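Side-chain contacts in adenosine kinase, putative (Trypanosoma brucei, PDB 3OTX), which probably phosphorylates adenosine and related nucleosides to their monophosphates at the expense of ATP, with magnesium as cofactor, in purine salvage: residues A[100-105]-A[114-119]; A[149-154]-A[158-163]; A[248-253]-A[273-278]. The protein carries 1 engineered substitution. One frame throughout, in Å; residues are numbered along the deposited sequence.

Overall arrangement
The three contacts follow one another along a PfkB (ribokinase-clan) chain. Each involves a helix beside the large mixed sheet. Contacts 1 and 3 lie towards the two ends of that sheet, on opposite sides of the chain's centre and about 37 Å apart between centres. Contact 1 is at the surface, and a lysine chain does the touching. Contact 2 is partly buried and pairs two methionines beside strand 10-13. Contact 3 is also partly buried and sets a valine against strand backbone. Contacts 1 and 2 are neighbours, with centres about 17 Å apart, and His150 packs on Val114. Only contact 2 has a hydrogen bond between its segments.

Contact 1: residues A[100-105]-A[114-119]; sequences VLKEAA and VEHTTK
Lys102 ends in a salt bridge from NZ to Glu106 OE2, one turn further along its own helix, and the carbon chain leading to that charge lies against Val114. One methyl does the touching on the other side. Val114 CG2 lies 3.9 Å from Lys102 CE and a little farther from Lys102 CD, and the two side chains meet at a slant. The lysine leaves the helix with CG anti to the backbone N (chi1 -179°) and runs out extended as far as CE. It bends only at the last torsion (chi4 -77°), where NZ turns off to Glu106. The His116 ring comes near Lys102 CE with its edge, and CE lies close to the ring plane. This approach is looser than that of Val114.

The segments belong to a beta-alpha-beta unit made of strand 91-92, helix 96-108 and strand 111-116. Val114 and His116 both rest on Ile92 of the neighbouring strand. Val114 is about 10 Å, side chain to side chain, from the adenosine-binding residue Asn15. No hydrogen bond joins the segments. The lysine splits its work: its methylenes give apolar contact with Val114, while its charge is answered within the helix by Glu106.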
loop_
_atom_site.group_PDB
_atom_site.type_symbol
_atom_site.label_atom_id
_atom_site.label_comp_id
_atom_site.label_asym_id
_atom_site.label_seq_id
_atom_site.Cartn_x
_atom_site.Cartn_y
_atom_site.Cartn_z
ATOM N N VAL A 100 14.644 -2.112 13.359
ATOM C CA VAL A 100 13.468 -2.987 13.550
ATOM C C VAL A 100 12.672 -3.209 12.269
ATOM O O VAL A 100 12.279 -4.349 11.989
ATOM C CB VAL A 100 12.544 -2.470 14.695
ATOM C CG1 VAL A 100 11.188 -3.176 14.648
ATOM C CG2 VAL A 100 13.239 -2.663 16.049
ATOM N N LEU A 101 12.462 -2.168 11.470
ATOM C CA LEU A 101 11.725 -2.316 10.220
ATOM C C LEU A 101 12.495 -3.242 9.299
ATOM O O LEU A 101 11.924 -4.155 8.659
ATOM C CB LEU A 101 11.533 -0.963 9.539
ATOM C CG LEU A 101 10.612 0.032 10.256
ATOM C CD1 LEU A 101 10.791 1.414 9.660
ATOM C CD2 LEU A 101 9.163 -0.410 10.075
ATOM N N LYS A 102 13.789 -3.019 9.211
ATOM C CA LYS A 102 14.610 -3.889 8.332
ATOM C C LYS A 102 14.633 -5.332 8.825
ATOM O O LYS A 102 14.535 -6.280 8.025
ATOM C CB LYS A 102 16.019 -3.305 8.236
ATOM C CG LYS A 102 16.995 -4.067 7.340
ATOM C CD LYS A 102 18.182 -3.145 7.017
ATOM C CE LYS A 102 18.864 -3.616 5.742
ATOM N NZ LYS A 102 19.737 -4.813 5.973
ATOM N N GLU A 103 14.771 -5.514 10.140
ATOM C CA GLU A 103 14.877 -6.845 10.708
ATOM C C GLU A 103 13.613 -7.659 10.526
ATOM O O GLU A 103 13.679 -8.838 10.165
ATOM C CB GLU A 103 15.296 -6.801 12.190
ATOM C CG GLU A 103 15.470 -8.220 12.703
ATOM C CD GLU A 103 15.980 -8.327 14.102
ATOM O OE1 GLU A 103 15.857 -9.440 14.672
ATOM O OE2 GLU A 103 16.506 -7.323 14.655
ATOM N N ALA A 104 12.467 -7.049 10.828
ATOM C CA ALA A 104 11.193 -7.766 10.692
ATOM C C ALA A 104 11.023 -8.259 9.242
ATOM O O ALA A 104 10.681 -9.441 9.063
ATOM C CB ALA A 104 10.009 -6.837 11.066
ATOM N N ALA A 105 11.268 -7.377 8.249
ATOM C CA ALA A 105 11.083 -7.699 6.836
ATOM C C ALA A 105 12.116 -8.775 6.419
ATOM O O ALA A 105 11.738 -9.790 5.815
ATOM C CB ALA A 105 11.186 -6.447 5.994
ATOM N N VAL A 114 17.125 -1.111 0.970
ATOM C CA VAL A 114 16.829 0.227 1.536
ATOM C C VAL A 114 18.046 1.123 1.568
ATOM O O VAL A 114 19.200 0.640 1.634
ATOM C CB VAL A 114 16.205 0.107 2.977
ATOM C CG1 VAL A 114 14.815 -0.564 2.880
ATOM C CG2 VAL A 114 17.146 -0.665 3.922
ATOM N N GLU A 115 17.760 2.409 1.438
ATOM C CA GLU A 115 18.743 3.455 1.604
ATOM C C GLU A 115 18.854 3.782 3.076
ATOM O O GLU A 115 17.857 3.694 3.764
ATOM C CB GLU A 115 18.272 4.699 0.840
ATOM C CG GLU A 115 19.301 5.836 0.828
ATOM C CD GLU A 115 18.954 6.948 -0.124
ATOM O OE1 GLU A 115 17.793 7.013 -0.574
ATOM O OE2 GLU A 115 19.859 7.803 -0.386
ATOM N N HIS A 116 20.035 4.187 3.534
ATOM C CA HIS A 116 20.168 4.762 4.869
ATOM C C HIS A 116 20.536 6.205 4.727
ATOM O O HIS A 116 21.376 6.569 3.885
ATOM C CB HIS A 116 21.254 4.085 5.709
ATOM C CG HIS A 116 20.970 2.649 6.001
ATOM N ND1 HIS A 116 20.533 2.204 7.232
ATOM C CD2 HIS A 116 21.021 1.563 5.204
ATOM C CE1 HIS A 116 20.354 0.896 7.184
ATOM N NE2 HIS A 116 20.646 0.481 5.967
ATOM N N THR A 117 19.891 7.038 5.533
ATOM C CA THR A 117 20.202 8.468 5.564
ATOM C C THR A 117 20.508 8.896 7.000
ATOM O O THR A 117 20.073 8.243 7.970
ATOM C CB THR A 117 19.036 9.327 4.967
ATOM O OG1 THR A 117 19.402 10.719 4.965
ATOM C CG2 THR A 117 17.752 9.198 5.780
ATOM N N THR A 118 21.262 9.989 7.140
ATOM C CA THR A 118 21.457 10.591 8.443
ATOM C C THR A 118 20.666 11.906 8.559
ATOM O O THR A 118 20.781 12.641 9.556
ATOM C CB THR A 118 22.962 10.820 8.697
ATOM O OG1 THR A 118 23.459 11.763 7.739
ATOM C CG2 THR A 118 23.749 9.480 8.574
ATOM N N LYS A 119 19.855 12.199 7.550
ATOM C CA LYS A 119 19.173 13.498 7.474
ATOM C C LYS A 119 17.920 13.636 8.334
ATOM O O LYS A 119 17.472 14.759 8.622
ATOM C CB LYS A 119 18.821 13.817 6.025
ATOM C CG LYS A 119 20.028 14.028 5.118
ATOM C CD LYS A 119 19.582 14.153 3.674
ATOM C CE LYS A 119 20.754 14.496 2.764
ATOM N NZ LYS A 119 20.476 14.132 1.339
#

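Contact 2: residues A[149-154]-A[158-163]; sequences EHMRSP and RAMDES
Met151 and Met160 meet end to end across a pair of consecutive helices, 148-151 and 154-162, in the ribokinase-like fold. Their side chains stand at about a right angle to each other. Met151 is folded, with turns at chi2 (-57°) and chi3 (-60°) that bring its methyl close to Met160. Met160 is extended beyond CG and reaches out straight to meet it. Met151 CE and Met160 CE lie 3.5 Å apart, closer than usual for two carbons. Both side chains also touch Tyr11 of strand 10-13, and Met160 packs on Gln182 and Ala183 of helix 177-189. The pair thus helps join the two helices to the central sheet.

The turn between the helices is held by Ser153, which occupies the N-cap position of the second one. Ser153 OG donates to His150 O at 2.6 Å, in the carbonyl plane and on a lone pair. Ser153 N also donates to His150 O, at 3.0 Å, so two groups of one residue grip this oxygen. Pro154 starts the helix that Arg158 continues, and the guanidinium end of Arg158 leads away from the first segment. Arg158 N bonds to Pro154 O at 2.8 Å. Arg158 CB comes 3.1 Å from Pro154 O.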
loop_
_atom_site.group_PDB
_atom_site.type_symbol
_atom_site.label_atom_id
_atom_site.label_comp_id
_atom_site.label_asym_id
_atom_site.label_seq_id
_atom_site.Cartn_x
_atom_site.Cartn_y
_atom_site.Cartn_z
ATOM N N GLU A 149 20.192 8.966 -6.273
ATOM C CA GLU A 149 21.438 8.184 -6.213
ATOM C C GLU A 149 21.102 6.743 -5.808
ATOM O O GLU A 149 21.584 5.757 -6.421
ATOM C CB GLU A 149 22.452 8.783 -5.227
ATOM C CG GLU A 149 23.089 10.114 -5.655
ATOM C CD GLU A 149 22.089 11.253 -5.934
ATOM O OE1 GLU A 149 21.080 11.428 -5.198
ATOM O OE2 GLU A 149 22.331 11.990 -6.914
ATOM N N HIS A 150 20.253 6.595 -4.798
ATOM C CA HIS A 150 19.894 5.247 -4.387
ATOM C C HIS A 150 19.127 4.515 -5.489
ATOM O O HIS A 150 19.331 3.327 -5.722
ATOM C CB HIS A 150 19.053 5.276 -3.097
ATOM C CG HIS A 150 18.770 3.907 -2.553
ATOM N ND1 HIS A 150 19.752 3.104 -2.017
ATOM C CD2 HIS A 150 17.625 3.168 -2.537
ATOM C CE1 HIS A 150 19.228 1.940 -1.665
ATOM N NE2 HIS A 150 17.941 1.951 -1.975
ATOM N N MET A 151 18.211 5.217 -6.149
ATOM C CA MET A 151 17.440 4.600 -7.245
ATOM C C MET A 151 18.317 4.060 -8.396
ATOM O O MET A 151 17.907 3.128 -9.078
ATOM C CB MET A 151 16.422 5.582 -7.818
ATOM C CG MET A 151 15.303 5.970 -6.832
ATOM S SD MET A 151 14.355 4.556 -6.181
ATOM C CE MET A 151 13.681 3.861 -7.681
ATOM N N ARG A 152 19.508 4.621 -8.566
ATOM C CA ARG A 152 20.416 4.230 -9.661
ATOM C C ARG A 152 21.506 3.314 -9.141
ATOM O O ARG A 152 22.394 2.926 -9.909
ATOM C CB ARG A 152 21.079 5.474 -10.297
ATOM C CG ARG A 152 20.106 6.369 -11.018
ATOM C CD ARG A 152 20.816 7.446 -11.810
ATOM N NE ARG A 152 21.579 8.337 -10.950
ATOM C CZ ARG A 152 21.176 9.546 -10.574
ATOM N NH1 ARG A 152 20.018 10.033 -11.000
ATOM N NH2 ARG A 152 21.944 10.272 -9.781
ATOM N N SER A 153 21.460 2.983 -7.844
ATOM C CA SER A 153 22.478 2.157 -7.208
ATOM C C SER A 153 22.387 0.710 -7.698
ATOM O O SER A 153 21.316 0.267 -8.091
ATOM C CB SER A 153 22.358 2.210 -5.679
ATOM O OG SER A 153 21.203 1.531 -5.224
ATOM N N PRO A 154 23.514 -0.027 -7.683
ATOM C CA PRO A 154 23.528 -1.408 -8.209
ATOM C C PRO A 154 22.458 -2.326 -7.603
ATOM O O PRO A 154 21.804 -3.056 -8.356
ATOM C CB PRO A 154 24.948 -1.907 -7.866
ATOM C CG PRO A 154 25.775 -0.657 -7.841
ATOM C CD PRO A 154 24.866 0.465 -7.359
ATOM N N ARG A 158 19.621 -3.838 -9.968
ATOM C CA ARG A 158 19.607 -5.301 -10.005
ATOM C C ARG A 158 18.236 -5.815 -9.627
ATOM O O ARG A 158 17.676 -6.673 -10.315
ATOM C CB ARG A 158 20.669 -5.851 -9.042
ATOM C CG ARG A 158 20.603 -7.362 -8.807
ATOM C CD ARG A 158 21.511 -7.744 -7.638
ATOM N NE ARG A 158 21.492 -9.175 -7.341
ATOM C CZ ARG A 158 22.241 -9.762 -6.406
ATOM N NH1 ARG A 158 23.079 -9.046 -5.666
ATOM N NH2 ARG A 158 22.153 -11.073 -6.211
ATOM N N ALA A 159 17.665 -5.276 -8.561
ATOM C CA ALA A 159 16.315 -5.702 -8.157
ATOM C C ALA A 159 15.256 -5.401 -9.199
ATOM O O ALA A 159 14.373 -6.238 -9.468
ATOM C CB ALA A 159 15.938 -5.074 -6.807
ATOM N N MET A 160 15.336 -4.220 -9.809
ATOM C CA MET A 160 14.397 -3.894 -10.865
ATOM C C MET A 160 14.604 -4.824 -12.077
ATOM O O MET A 160 13.628 -5.322 -12.636
ATOM C CB MET A 160 14.541 -2.444 -11.295
ATOM C CG MET A 160 14.022 -1.443 -10.266
ATOM S SD MET A 160 13.758 0.162 -11.096
ATOM C CE MET A 160 13.066 1.097 -9.720
ATOM N N ASP A 161 15.856 -5.069 -12.452
ATOM C CA ASP A 161 16.117 -5.925 -13.621
ATOM C C ASP A 161 15.599 -7.341 -13.454
ATOM O O ASP A 161 15.213 -7.958 -14.428
ATOM C CB ASP A 161 17.596 -5.972 -14.006
ATOM C CG ASP A 161 18.078 -4.665 -14.625
ATOM O OD1 ASP A 161 17.231 -3.910 -15.171
ATOM O OD2 ASP A 161 19.282 -4.389 -14.564
ATOM N N GLU A 162 15.581 -7.838 -12.210
ATOM C CA GLU A 162 15.150 -9.225 -11.979
ATOM C C GLU A 162 13.635 -9.374 -11.698
ATOM O O GLU A 162 13.094 -10.489 -11.707
ATOM C CB GLU A 162 15.998 -9.873 -10.874
ATOM C CG GLU A 162 15.706 -9.318 -9.509
ATOM C CD GLU A 162 16.759 -9.648 -8.461
ATOM O OE1 GLU A 162 17.759 -10.341 -8.761
ATOM O OE2 GLU A 162 16.576 -9.182 -7.320
ATOM N N SER A 163 12.958 -8.248 -11.452
ATOM C CA SER A 163 11.522 -8.251 -11.103
ATOM C C SER A 163 10.650 -8.177 -12.342
ATOM O O SER A 163 11.074 -7.651 -13.401
ATOM C CB SER A 163 11.196 -7.064 -10.168
ATOM O OG SER A 163 11.950 -7.179 -8.969
#

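Contact 3: residues A[248-253]-A[273-278]; sequences RAVSEV and VLATKD
Val250 faces the end of strand 270-276 from the last turn of helix 242-251, and its two methyls carry the contact. The CA atoms of Val250 and Thr276 are 6.1 Å apart. CB points towards the strand but stays behind its methyls, which meet the last residues of the strand and the peptide just after it. CG1 stands anti to the backbone N (chi1 165°) and goes to the end of the strand. Val250 CG1 lies 3.6 Å from Thr276 C and equally far from Lys277 N, so it rests on the peptide group that joins these two residues. CG2 goes one residue back. Val250 CG2 is 3.6 Å from Ala275 O. Val250 CG2 is also 3.8 Å from Ala275 CB, the one contact here between apolar side chains. The side chain of Thr276 points away from the helix, and the far end of Lys277 also leads away. Backbone is therefore what the valine mostly meets at these two positions.

Helix 242-251 belongs to the helical connection between the parallel strands 220-224 and 262-267. Strand 270-276 pairs antiparallel with 262-267 and leads through a tight turn into 279-283. Val250 also touches Val263 in 262-267, and Ala275 touches Ala246 one turn back in the helix. The helix end is held separately, by Glu252 N bonding to Arg248 O at 2.7 Å and by Arg261 NH1, which bonds to the carbonyls of Ala249 and Val253.

Between these two segments the contact is van der Waals packing, with no polar bond. The two methyls of a branched side chain rest on peptide groups and on one small alanine.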
loop_
_atom_site.group_PDB
_atom_site.type_symbol
_atom_site.label_atom_id
_atom_site.label_comp_id
_atom_site.label_asym_id
_atom_site.label_seq_id
_atom_site.Cartn_x
_atom_site.Cartn_y
_atom_site.Cartn_z
ATOM N N ARG A 248 -14.753 3.538 -16.394
ATOM C CA ARG A 248 -14.114 4.738 -16.948
ATOM C C ARG A 248 -12.583 4.770 -16.681
ATOM O O ARG A 248 -11.809 5.302 -17.488
ATOM C CB ARG A 248 -14.777 6.006 -16.419
ATOM C CG ARG A 248 -16.238 6.166 -16.736
ATOM C CD ARG A 248 -16.746 7.470 -16.180
ATOM N NE ARG A 248 -18.198 7.575 -16.286
ATOM C CZ ARG A 248 -18.893 8.681 -16.054
ATOM N NH1 ARG A 248 -18.268 9.801 -15.704
ATOM N NH2 ARG A 248 -20.213 8.672 -16.181
ATOM N N ALA A 249 -12.126 4.229 -15.559
ATOM C CA ALA A 249 -10.673 4.230 -15.294
ATOM C C ALA A 249 -9.987 3.273 -16.246
ATOM O O ALA A 249 -8.796 3.409 -16.526
ATOM C CB ALA A 249 -10.403 3.823 -13.845
ATOM N N VAL A 250 -10.738 2.303 -16.750
ATOM C CA VAL A 250 -10.185 1.382 -17.729
ATOM C C VAL A 250 -9.983 2.088 -19.070
ATOM O O VAL A 250 -8.895 2.003 -19.651
ATOM C CB VAL A 250 -11.036 0.096 -17.882
ATOM C CG1 VAL A 250 -10.648 -0.679 -19.149
ATOM C CG2 VAL A 250 -10.889 -0.774 -16.623
ATOM N N SER A 251 -11.010 2.803 -19.533
ATOM C CA SER A 251 -11.025 3.249 -20.925
ATOM C C SER A 251 -10.789 4.751 -21.122
ATOM O O SER A 251 -10.558 5.209 -22.258
ATOM C CB SER A 251 -12.338 2.843 -21.566
ATOM O OG SER A 251 -13.416 3.483 -20.908
ATOM N N GLU A 252 -10.873 5.527 -20.048
ATOM C CA GLU A 252 -10.843 6.965 -20.185
ATOM C C GLU A 252 -9.569 7.566 -19.614
ATOM O O GLU A 252 -9.147 8.628 -20.044
ATOM C CB GLU A 252 -12.108 7.588 -19.587
ATOM C CG GLU A 252 -13.379 7.189 -20.361
ATOM C CD GLU A 252 -14.651 7.818 -19.844
ATOM O OE1 GLU A 252 -14.600 8.883 -19.195
ATOM O OE2 GLU A 252 -15.744 7.290 -20.171
ATOM N N VAL A 253 -8.960 6.887 -18.653
ATOM C CA VAL A 253 -7.707 7.342 -18.076
ATOM C C VAL A 253 -6.589 6.905 -19.004
ATOM O O VAL A 253 -6.520 5.731 -19.381
ATOM C CB VAL A 253 -7.512 6.715 -16.701
ATOM C CG1 VAL A 253 -6.063 6.869 -16.199
ATOM C CG2 VAL A 253 -8.493 7.355 -15.733
ATOM N N VAL A 273 -14.968 -4.779 -6.953
ATOM C CA VAL A 273 -15.260 -4.426 -8.362
ATOM C C VAL A 273 -13.982 -4.666 -9.184
ATOM O O VAL A 273 -12.909 -4.224 -8.806
ATOM C CB VAL A 273 -15.750 -2.967 -8.480
ATOM C CG1 VAL A 273 -15.889 -2.515 -9.955
ATOM C CG2 VAL A 273 -17.077 -2.792 -7.791
ATOM N N LEU A 274 -14.106 -5.445 -10.238
ATOM C CA LEU A 274 -12.974 -5.846 -11.064
ATOM C C LEU A 274 -13.300 -5.467 -12.504
ATOM O O LEU A 274 -14.258 -5.978 -13.069
ATOM C CB LEU A 274 -12.755 -7.364 -10.967
ATOM C CG LEU A 274 -11.698 -8.042 -11.847
ATOM C CD1 LEU A 274 -10.279 -7.496 -11.592
ATOM C CD2 LEU A 274 -11.679 -9.574 -11.685
ATOM N N ALA A 275 -12.529 -4.551 -13.094
ATOM C CA ALA A 275 -12.832 -4.102 -14.477
ATOM C C ALA A 275 -11.631 -4.216 -15.374
ATOM O O ALA A 275 -10.505 -3.924 -14.961
ATOM C CB ALA A 275 -13.342 -2.680 -14.498
ATOM N N THR A 276 -11.893 -4.615 -16.623
ATOM C CA THR A 276 -10.873 -4.642 -17.664
ATOM C C THR A 276 -11.550 -4.181 -18.959
ATOM O O THR A 276 -12.751 -3.874 -18.965
ATOM C CB THR A 276 -10.303 -6.055 -17.878
ATOM O OG1 THR A 276 -11.301 -6.851 -18.521
ATOM C CG2 THR A 276 -9.839 -6.743 -16.573
ATOM N N LYS A 277 -10.801 -4.135 -20.064
ATOM C CA LYS A 277 -11.404 -3.786 -21.351
ATOM C C LYS A 277 -12.561 -4.727 -21.672
ATOM O O LYS A 277 -13.427 -4.390 -22.486
ATOM C CB LYS A 277 -10.349 -3.827 -22.474
ATOM C CG LYS A 277 -9.854 -5.224 -22.790
ATOM C CD LYS A 277 -8.719 -5.216 -23.791
ATOM C CE LYS A 277 -8.341 -6.638 -24.137
ATOM N NZ LYS A 277 -7.104 -6.665 -24.956
ATOM N N ASP A 278 -12.560 -5.910 -21.049
ATOM C CA ASP A 278 -13.536 -6.963 -21.375
ATOM C C ASP A 278 -14.864 -6.808 -20.660
ATOM O O ASP A 278 -15.819 -7.523 -20.965
ATOM C CB ASP A 278 -12.958 -8.348 -21.058
ATOM C CG ASP A 278 -11.935 -8.809 -22.085
ATOM O OD1 ASP A 278 -11.909 -8.261 -23.211
ATOM O OD2 ASP A 278 -11.153 -9.730 -21.759
#